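Local coordinates for ribosomal protein S2-related protein (Deinococcus radiodurans, PDB 2JH3), which binds a [4Fe-4S] cluster, has domains of the chelatase fold and may act as a sirohydrochlorin ferrochelatase, at residues E28-R33 / V256-A261; Q407-D412 / D463-E468. All coordinates share one frame; numbering follows the deposited sequence.

Contact 1 of 2, residues E28-R33 / V256-A261; sequences EALRGR and VVLALA
Leu30 packs against Val257 and Leu258 in a small apolar helix-helix contact that joins the two CbiX-type, chelatase-like regions of the chain. Helix 18-35 comes from the first region, whereas helix 253-262, from the second, lies against the sheet of the first. The segments pass at 74° with their axes 12.0 Å apart, so side chains rather than backbones bridge the gap.

One methyl makes several of the close approaches. Leu30 CD2 rests on the fork of Leu258, 3.8 Å from Leu258 CG and 3.9 Å from each of Leu258 CD1 and CD2, and the two side chains run past one another in opposite directions. Both leucines hold CG beside the backbone N and anti to the carbonyl carbon (chi1 -73° for Leu30 and -75° for Leu258), which sends each branched end across to the other helix. The second branch of Leu30 meets Val257, with Leu30 CD1 3.9 Å from Val257 CG1. At the margin the extended chain of Arg33 brings NE to 4.1 Å from Leu258 CD1, the methyl lying oblique to the guanidinium.

The charged end of Arg33 continues past Leu258 to a salt bridge from NH2 to Glu255, a residue of helix 253-262 just ahead of segment 256-261. Toward strand 5-10 the apolar patch is extended by Leu6, which touches Leu30, and Leu8, which touches Val257. With an alanine in place of Leu258, Leu30 CD2 would probably lose its apolar seat and Arg33 NE its apolar flank.

No hydrogen bond or salt bridge crosses between the two segments themselves; their direct hold is therefore van der Waals packing, and the Arg33-Glu255 pair beside it supplies a polar link between the same two helices.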
loop_
_atom_site.group_PDB
_atom_site.type_symbol
_atom_site.label_atom_id
_atom_site.label_comp_id
_atom_site.label_asym_id
_atom_site.label_seq_id
_atom_site.Cartn_x
_atom_site.Cartn_y
_atom_site.Cartn_z
ATOM N N GLU A 28 -24.695 1.134 -17.762
ATOM C CA GLU A 28 -25.261 2.407 -17.394
ATOM C C GLU A 28 -26.343 2.870 -18.399
ATOM O O GLU A 28 -27.375 3.359 -17.988
ATOM C CB GLU A 28 -24.163 3.472 -17.154
ATOM C CG GLU A 28 -24.823 4.812 -16.642
ATOM C CD GLU A 28 -23.870 5.960 -16.364
ATOM O OE1 GLU A 28 -24.379 7.037 -15.950
ATOM O OE2 GLU A 28 -22.642 5.805 -16.537
ATOM N N ALA A 29 -26.141 2.681 -19.713
ATOM C CA ALA A 29 -27.138 3.095 -20.701
ATOM C C ALA A 29 -28.486 2.352 -20.524
ATOM O O ALA A 29 -29.564 2.928 -20.652
ATOM C CB ALA A 29 -26.597 2.834 -22.109
ATOM N N LEU A 30 -28.384 1.062 -20.240
ATOM C CA LEU A 30 -29.491 0.186 -20.093
ATOM C C LEU A 30 -30.219 0.438 -18.764
ATOM O O LEU A 30 -31.457 0.324 -18.699
ATOM C CB LEU A 30 -29.003 -1.264 -20.199
ATOM C CG LEU A 30 -28.596 -1.796 -21.560
ATOM C CD1 LEU A 30 -28.213 -3.276 -21.511
ATOM C CD2 LEU A 30 -29.707 -1.585 -22.519
ATOM N N ARG A 31 -29.502 0.815 -17.716
ATOM C CA ARG A 31 -30.196 1.228 -16.472
ATOM C C ARG A 31 -31.007 2.501 -16.650
ATOM O O ARG A 31 -32.051 2.642 -16.034
ATOM C CB ARG A 31 -29.235 1.476 -15.292
ATOM C CG ARG A 31 -28.522 0.296 -14.812
ATOM C CD ARG A 31 -27.592 0.674 -13.671
ATOM N NE ARG A 31 -26.684 -0.444 -13.488
ATOM C CZ ARG A 31 -25.355 -0.379 -13.592
ATOM N NH1 ARG A 31 -24.753 0.799 -13.831
ATOM N NH2 ARG A 31 -24.642 -1.472 -13.505
ATOM N N GLY A 32 -30.470 3.453 -17.409
ATOM C CA GLY A 32 -31.183 4.680 -17.758
ATOM C C GLY A 32 -32.536 4.409 -18.401
ATOM O O GLY A 32 -33.532 5.027 -18.041
ATOM N N ARG A 33 -32.566 3.476 -19.360
ATOM C CA ARG A 33 -33.799 3.033 -20.057
ATOM C C ARG A 33 -34.804 2.341 -19.118
ATOM O O ARG A 33 -36.030 2.471 -19.304
ATOM C CB ARG A 33 -33.462 1.974 -21.107
ATOM C CG ARG A 33 -32.935 2.373 -22.444
ATOM C CD ARG A 33 -32.684 1.047 -23.154
ATOM N NE ARG A 33 -32.377 1.082 -24.571
ATOM C CZ ARG A 33 -31.272 1.612 -25.078
ATOM N NH1 ARG A 33 -30.372 2.213 -24.290
ATOM N NH2 ARG A 33 -31.060 1.572 -26.389
ATOM N N VAL A 256 -27.751 -4.380 -29.291
ATOM C CA VAL A 256 -27.349 -5.758 -29.585
ATOM C C VAL A 256 -27.414 -6.651 -28.335
ATOM O O VAL A 256 -27.862 -7.790 -28.389
ATOM C CB VAL A 256 -25.897 -5.839 -30.201
ATOM C CG1 VAL A 256 -25.585 -7.224 -30.580
ATOM C CG2 VAL A 256 -25.746 -4.876 -31.426
ATOM N N VAL A 257 -26.919 -6.132 -27.229
ATOM C CA VAL A 257 -26.987 -6.821 -25.923
ATOM C C VAL A 257 -28.417 -7.218 -25.571
ATOM O O VAL A 257 -28.672 -8.360 -25.168
ATOM C CB VAL A 257 -26.394 -5.916 -24.825
ATOM C CG1 VAL A 257 -26.804 -6.395 -23.393
ATOM C CG2 VAL A 257 -24.898 -5.849 -24.952
ATOM N N LEU A 258 -29.335 -6.274 -25.744
ATOM C CA LEU A 258 -30.792 -6.513 -25.540
ATOM C C LEU A 258 -31.345 -7.634 -26.417
ATOM O O LEU A 258 -32.071 -8.530 -25.935
ATOM C CB LEU A 258 -31.582 -5.230 -25.733
ATOM C CG LEU A 258 -31.551 -4.156 -24.624
ATOM C CD1 LEU A 258 -32.448 -2.979 -24.972
ATOM C CD2 LEU A 258 -31.982 -4.709 -23.292
ATOM N N ALA A 259 -30.944 -7.630 -27.695
ATOM C CA ALA A 259 -31.332 -8.668 -28.637
ATOM C C ALA A 259 -30.784 -9.992 -28.247
ATOM O O ALA A 259 -31.490 -11.003 -28.315
ATOM C CB ALA A 259 -30.907 -8.278 -30.075
ATOM N N LEU A 260 -29.536 -10.035 -27.807
ATOM C CA LEU A 260 -28.954 -11.264 -27.282
ATOM C C LEU A 260 -29.648 -11.799 -26.034
ATOM O O LEU A 260 -29.881 -12.981 -25.899
ATOM C CB LEU A 260 -27.461 -11.065 -26.905
ATOM C CG LEU A 260 -26.398 -11.740 -27.718
ATOM C CD1 LEU A 260 -25.038 -11.288 -27.189
ATOM C CD2 LEU A 260 -26.488 -13.250 -27.838
ATOM N N ALA A 261 -29.907 -10.926 -25.086
ATOM C CA ALA A 261 -30.651 -11.294 -23.867
ATOM C C ALA A 261 -32.017 -11.898 -24.179
ATOM O O ALA A 261 -32.434 -12.859 -23.541
ATOM C CB ALA A 261 -30.799 -10.044 -22.923
#

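Contact 2 of 2, residues Q407-D412 / D463-E468; sequences QRATPD and DEVGRE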
loop_
_atom_site.group_PDB
_atom_site.type_symbol
_atom_site.label_atom_id
_atom_site.label_comp_id
_atom_site.label_asym_id
_atom_site.label_seq_id
_atom_site.Cartn_x
_atom_site.Cartn_y
_atom_site.Cartn_z
ATOM N N GLN A 407 -0.479 -23.945 -9.540
ATOM C CA GLN A 407 -0.600 -25.323 -9.089
ATOM C C GLN A 407 0.691 -25.959 -8.483
ATOM O O GLN A 407 0.625 -27.003 -7.849
ATOM C CB GLN A 407 -1.114 -26.206 -10.225
ATOM C CG GLN A 407 -2.585 -26.006 -10.571
ATOM C CD GLN A 407 -2.977 -26.438 -12.012
ATOM O OE1 GLN A 407 -2.388 -27.369 -12.571
ATOM N NE2 GLN A 407 -3.982 -25.774 -12.592
ATOM N N ARG A 408 1.815 -25.318 -8.677
ATOM C CA ARG A 408 3.096 -25.801 -8.231
ATOM C C ARG A 408 3.502 -25.181 -6.909
ATOM O O ARG A 408 4.442 -25.649 -6.287
ATOM C CB ARG A 408 4.184 -25.405 -9.271
ATOM C CG ARG A 408 3.877 -25.748 -10.704
ATOM C CD ARG A 408 4.112 -27.213 -11.089
ATOM N NE ARG A 408 2.982 -28.055 -10.725
ATOM C CZ ARG A 408 3.024 -28.969 -9.766
ATOM N NH1 ARG A 408 4.166 -29.197 -9.088
ATOM N NH2 ARG A 408 1.925 -29.671 -9.489
ATOM N N ALA A 409 2.839 -24.081 -6.508
ATOM C CA ALA A 409 3.177 -23.406 -5.263
ATOM C C ALA A 409 2.939 -24.316 -4.060
ATOM O O ALA A 409 1.892 -24.953 -3.960
ATOM C CB ALA A 409 2.362 -22.097 -5.122
ATOM N N THR A 410 3.913 -24.366 -3.153
ATOM C CA THR A 410 3.756 -25.131 -1.910
ATOM C C THR A 410 2.876 -24.399 -0.923
ATOM O O THR A 410 2.706 -23.188 -1.057
ATOM C CB THR A 410 5.085 -25.328 -1.206
ATOM O OG1 THR A 410 5.750 -24.062 -1.088
ATOM C CG2 THR A 410 5.941 -26.280 -2.020
ATOM N N PRO A 411 2.292 -25.131 0.060
ATOM C CA PRO A 411 1.599 -24.372 1.121
ATOM C C PRO A 411 2.346 -23.187 1.682
ATOM O O PRO A 411 1.729 -22.135 1.853
ATOM C CB PRO A 411 1.321 -25.439 2.196
ATOM C CG PRO A 411 1.060 -26.705 1.327
ATOM C CD PRO A 411 2.118 -26.592 0.237
ATOM N N ASP A 412 3.643 -23.321 1.935
ATOM C CA ASP A 412 4.398 -22.210 2.469
ATOM C C ASP A 412 4.571 -21.101 1.503
ATOM O O ASP A 412 4.696 -19.939 1.890
ATOM C CB ASP A 412 5.778 -22.610 2.963
ATOM C CG ASP A 412 6.285 -21.658 4.065
ATOM O OD1 ASP A 412 5.600 -21.571 5.117
ATOM O OD2 ASP A 412 7.332 -20.996 3.869
ATOM N N ASP A 463 3.933 -15.247 -10.132
ATOM C CA ASP A 463 5.248 -14.628 -10.212
ATOM C C ASP A 463 6.235 -15.223 -9.241
ATOM O O ASP A 463 7.392 -15.418 -9.582
ATOM C CB ASP A 463 5.161 -13.150 -9.922
ATOM C CG ASP A 463 4.260 -12.441 -10.882
ATOM O OD1 ASP A 463 4.039 -12.957 -12.005
ATOM O OD2 ASP A 463 3.753 -11.359 -10.502
ATOM N N GLU A 464 5.780 -15.571 -8.052
ATOM C CA GLU A 464 6.670 -16.181 -7.077
ATOM C C GLU A 464 7.204 -17.532 -7.537
ATOM O O GLU A 464 8.404 -17.765 -7.521
ATOM C CB GLU A 464 5.958 -16.306 -5.750
ATOM C CG GLU A 464 6.781 -16.896 -4.595
ATOM C CD GLU A 464 8.001 -16.048 -4.199
ATOM O OE1 GLU A 464 8.062 -14.814 -4.501
ATOM O OE2 GLU A 464 8.916 -16.664 -3.596
ATOM N N VAL A 465 6.319 -18.431 -7.914
ATOM C CA VAL A 465 6.719 -19.708 -8.488
ATOM C C VAL A 465 7.722 -19.445 -9.675
ATOM O O VAL A 465 8.810 -20.034 -9.717
ATOM C CB VAL A 465 5.471 -20.527 -8.926
ATOM C CG1 VAL A 465 5.886 -21.816 -9.613
ATOM C CG2 VAL A 465 4.577 -20.853 -7.731
ATOM N N GLY A 466 7.379 -18.519 -10.572
ATOM C CA GLY A 466 8.215 -18.142 -11.700
ATOM C C GLY A 466 9.609 -17.646 -11.345
ATOM O O GLY A 466 10.557 -17.939 -12.046
ATOM N N ARG A 467 9.738 -16.907 -10.249
ATOM C CA ARG A 467 11.009 -16.349 -9.809
ATOM C C ARG A 467 11.835 -17.477 -9.179
ATOM O O ARG A 467 13.061 -17.485 -9.343
ATOM C CB ARG A 467 10.806 -15.175 -8.826
ATOM N N GLU A 468 11.158 -18.414 -8.479
ATOM C CA GLU A 468 11.770 -19.645 -7.933
ATOM C C GLU A 468 11.553 -20.865 -8.853
ATOM O O GLU A 468 12.213 -21.027 -9.889
ATOM C CB GLU A 468 11.221 -19.944 -6.519
#
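Ala409 and Val465 meet in the iron-sulfur cluster binding domain, where the turn leading to the N-cap of helix 411-422 packs on the last turns of helix 455-467. The closest touch is methyl to methyl, Val465 CG2 to Ala409 CB at 3.6 Å, with Ala409 CA 3.8 Å from the same Val465 CG2. The other branch, Val465 CG1, lies 4.0 Å from Arg408 CB, so the valine fork reaches two successive residues of the turn. Its CG1 stands anti to the backbone N (chi1 176°), which spreads the two methyls between Arg408 and Ala409.

Arg408 gives little more than its CB. Its chain bends at chi2 (-79°) and again at chi3 (83°), carrying the guanidinium away from helix 455-467. Ala409, just after the short 3-10 segment, has an extended backbone, and its methyl also touches Val414 on helix 411-422, so this small side chain packs against both helices.

Further out, the two helices lead back to the metal site: helix 411-422 ends at the cluster ligand Cys422, and helix 455-467 starts just after the ligand Cys454. The side chain of Ala409 itself is about 14 Å from the cluster. Thr410 stands at the N-cap: its side chain caps a backbone N in the first turn of the helix, while its own backbone N donates to OE1 of Gln413, a reciprocal pattern consistent with a capping box.

Overall arrangement
Contact 1 closes before contact 2 opens, so the two lie in series along the chain, on opposite sides of its centre. Their centres are 42 Å apart and their nearest atoms about 29 Å, and they share no helix, strand or sheet. Contact 1 ties helix 18-35 to helix 253-262, bringing the second chelatase-like region back to the first. Contact 2 packs the residues leading into helix 411-422 against the last turns of helix 455-467, near the end of the modelled chain. The general lesson is modular: one contact joins distant chelatase-like regions, the other packs locally within an added domain.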